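Local atomic coordinates of MNMC2 (Aquifex aeolicus, PDB entry 3VYW), a protein that binds S-adenosylmethionine and acts as a tRNA methyltransferase (MnmC2) in the modification of the wobble uridine, without the oxidase domain to which such enzymes are usually fused. Residues Glu12-Lys17 with Ile295-Leu300. Numbering follows the deposited sequence.
Sequences ESYLRK and ILIDYL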
loop_
_atom_site.group_PDB
_atom_site.type_symbol
_atom_site.label_atom_id
_atom_site.label_comp_id
_atom_site.label_asym_id
_atom_site.label_seq_id
_atom_site.Cartn_x
_atom_site.Cartn_y
_atom_site.Cartn_z
ATOM N N GLU A 12 -7.927 26.396 -1.359
ATOM C CA GLU A 12 -7.778 27.799 -1.122
ATOM C C GLU A 12 -7.546 27.983 0.333
ATOM O O GLU A 12 -6.750 28.753 0.753
ATOM C CB GLU A 12 -9.032 28.526 -1.525
ATOM C CG GLU A 12 -9.059 28.951 -2.969
ATOM C CD GLU A 12 -10.405 29.438 -3.398
ATOM O OE1 GLU A 12 -10.483 30.168 -4.380
ATOM O OE2 GLU A 12 -11.392 29.097 -2.743
ATOM N N SER A 13 -8.270 27.250 1.118
ATOM C CA SER A 13 -8.134 27.389 2.514
ATOM C C SER A 13 -6.761 27.004 2.995
ATOM O O SER A 13 -6.202 27.675 3.821
ATOM C CB SER A 13 -9.214 26.580 3.182
ATOM O OG SER A 13 -8.826 26.177 4.443
ATOM N N TYR A 14 -6.225 25.906 2.501
ATOM C CA TYR A 14 -4.912 25.437 2.900
ATOM C C TYR A 14 -3.800 26.346 2.490
ATOM O O TYR A 14 -2.852 26.501 3.186
ATOM C CB TYR A 14 -4.661 24.040 2.384
ATOM C CG TYR A 14 -3.306 23.468 2.681
ATOM C CD1 TYR A 14 -2.957 23.093 3.943
ATOM C CD2 TYR A 14 -2.390 23.263 1.681
ATOM C CE1 TYR A 14 -1.735 22.556 4.208
ATOM C CE2 TYR A 14 -1.174 22.726 1.951
ATOM C CZ TYR A 14 -0.865 22.378 3.220
ATOM O OH TYR A 14 0.332 21.839 3.490
ATOM N N LEU A 15 -3.900 26.920 1.324
ATOM C CA LEU A 15 -2.852 27.805 0.892
ATOM C C LEU A 15 -2.756 29.023 1.781
ATOM O O LEU A 15 -1.691 29.511 2.048
ATOM C CB LEU A 15 -3.014 28.183 -0.560
ATOM C CG LEU A 15 -2.924 27.035 -1.527
ATOM C CD1 LEU A 15 -3.300 27.479 -2.913
ATOM C CD2 LEU A 15 -1.587 26.338 -1.509
ATOM N N ARG A 16 -3.890 29.534 2.216
ATOM C CA ARG A 16 -3.896 30.655 3.120
ATOM C C ARG A 16 -3.276 30.284 4.443
ATOM O O ARG A 16 -2.474 30.996 4.972
ATOM C CB ARG A 16 -5.301 31.175 3.313
ATOM C CG ARG A 16 -5.481 32.072 4.516
ATOM C CD ARG A 16 -6.739 31.744 5.282
ATOM N NE ARG A 16 -7.901 32.384 4.701
ATOM C CZ ARG A 16 -8.236 33.653 4.896
ATOM N NH1 ARG A 16 -7.495 34.429 5.665
ATOM N NH2 ARG A 16 -9.323 34.144 4.333
ATOM N N LYS A 17 -3.606 29.138 4.965
ATOM C CA LYS A 17 -3.017 28.780 6.207
ATOM C C LYS A 17 -1.529 28.715 6.007
ATOM O O LYS A 17 -0.784 29.158 6.839
ATOM C CB LYS A 17 -3.556 27.441 6.674
ATOM C CG LYS A 17 -2.547 26.535 7.350
ATOM C CD LYS A 17 -3.216 25.455 8.178
ATOM C CE LYS A 17 -2.396 24.189 8.250
ATOM N NZ LYS A 17 -3.182 23.012 8.667
ATOM N N ILE A 295 -1.162 16.428 2.134
ATOM C CA ILE A 295 0.028 15.761 1.715
ATOM C C ILE A 295 0.078 15.771 0.235
ATOM O O ILE A 295 1.093 15.950 -0.344
ATOM C CB ILE A 295 0.039 14.329 2.222
ATOM C CG1 ILE A 295 0.299 14.328 3.712
ATOM C CG2 ILE A 295 1.093 13.532 1.514
ATOM C CD1 ILE A 295 0.013 13.051 4.416
ATOM N N LEU A 296 -1.056 15.564 -0.376
ATOM C CA LEU A 296 -1.187 15.683 -1.786
ATOM C C LEU A 296 -0.938 17.080 -2.285
ATOM O O LEU A 296 -0.285 17.250 -3.260
ATOM C CB LEU A 296 -2.565 15.193 -2.226
ATOM C CG LEU A 296 -2.954 15.280 -3.702
ATOM C CD1 LEU A 296 -2.018 14.506 -4.580
ATOM C CD2 LEU A 296 -4.338 14.791 -3.945
ATOM N N ILE A 297 -1.471 18.081 -1.626
ATOM C CA ILE A 297 -1.278 19.432 -2.055
ATOM C C ILE A 297 0.177 19.830 -1.996
ATOM O O ILE A 297 0.691 20.413 -2.888
ATOM C CB ILE A 297 -2.115 20.409 -1.228
ATOM C CG1 ILE A 297 -3.588 20.252 -1.531
ATOM C CG2 ILE A 297 -1.711 21.825 -1.520
ATOM C CD1 ILE A 297 -4.507 20.870 -0.515
ATOM N N ASP A 298 0.854 19.446 -0.947
ATOM C CA ASP A 298 2.229 19.755 -0.792
ATOM C C ASP A 298 3.040 19.170 -1.896
ATOM O O ASP A 298 3.993 19.739 -2.296
ATOM C CB ASP A 298 2.724 19.131 0.465
ATOM C CG ASP A 298 2.371 19.885 1.637
ATOM O OD1 ASP A 298 1.830 20.964 1.480
ATOM O OD2 ASP A 298 2.629 19.376 2.716
ATOM N N TYR A 299 2.670 17.985 -2.323
ATOM C CA TYR A 299 3.344 17.309 -3.395
ATOM C C TYR A 299 3.228 18.018 -4.726
ATOM O O TYR A 299 4.181 18.172 -5.439
ATOM C CB TYR A 299 2.818 15.887 -3.465
ATOM C CG TYR A 299 3.261 15.060 -4.622
ATOM C CD1 TYR A 299 4.443 14.400 -4.592
ATOM C CD2 TYR A 299 2.470 14.910 -5.726
ATOM C CE1 TYR A 299 4.844 13.630 -5.642
ATOM C CE2 TYR A 299 2.863 14.147 -6.786
ATOM C CZ TYR A 299 4.049 13.500 -6.736
ATOM O OH TYR A 299 4.421 12.723 -7.774
ATOM N N LEU A 300 2.033 18.458 -5.042
ATOM C CA LEU A 300 1.782 19.161 -6.259
ATOM C C LEU A 300 2.544 20.455 -6.313
ATOM O O LEU A 300 3.007 20.849 -7.342
ATOM C CB LEU A 300 0.300 19.376 -6.448
ATOM C CG LEU A 300 -0.425 18.095 -6.751
ATOM C CD1 LEU A 300 -1.914 18.280 -6.723
ATOM C CD2 LEU A 300 0.007 17.532 -8.077
#
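Tyr14 reaches out of the N-terminal helix 3-18 to the C-terminal helix 292-303, where Ile297 and Asp298 receive its ring and its hydroxyl. Its CB points toward the other helix, and CG stands trans to the backbone N (chi1 177°), which carries the ring over toward it. Further out, CD2 of Tyr14 lies 3.6 Å from CG2 of Ile297 and 3.9 Å from its CD1, so that both branches of the isoleucine touch CD2. CE2 of Tyr14 also meets CG2 of Ile297, at 3.6 Å, and the methyl approaches the ring obliquely. CE2 and CZ of Tyr14 each lie 3.5 Å from OD1 of Asp298. At the end of the side chain, the OH of Tyr14 donates a hydrogen bond to OD1 of Asp298 over 2.7 Å. This oxygen lies at the ring edge, near the ring plane, whereas the hydroxyl meets the carboxylate on its syn side, 21° out of plane; the two planes are 43° apart. A phenylalanine here would keep the ring against Ile297 but would probably leave OD1 of Asp298 without its hydroxyl mate. The other oxygen of Asp298, OD2, has a long, weak ion pair with Lys290. Ile297 also touches Tyr10 and Leu11 of helix 3-18 and Phe34 of helix 24-37, while Phe27 of the latter packs on Leu15. The contact thus packs the N-terminal helix against the C-terminal one, with Tyr14 apolar along its ring and polar at its hydroxyl, beside the Rossmann-like methyltransferase fold.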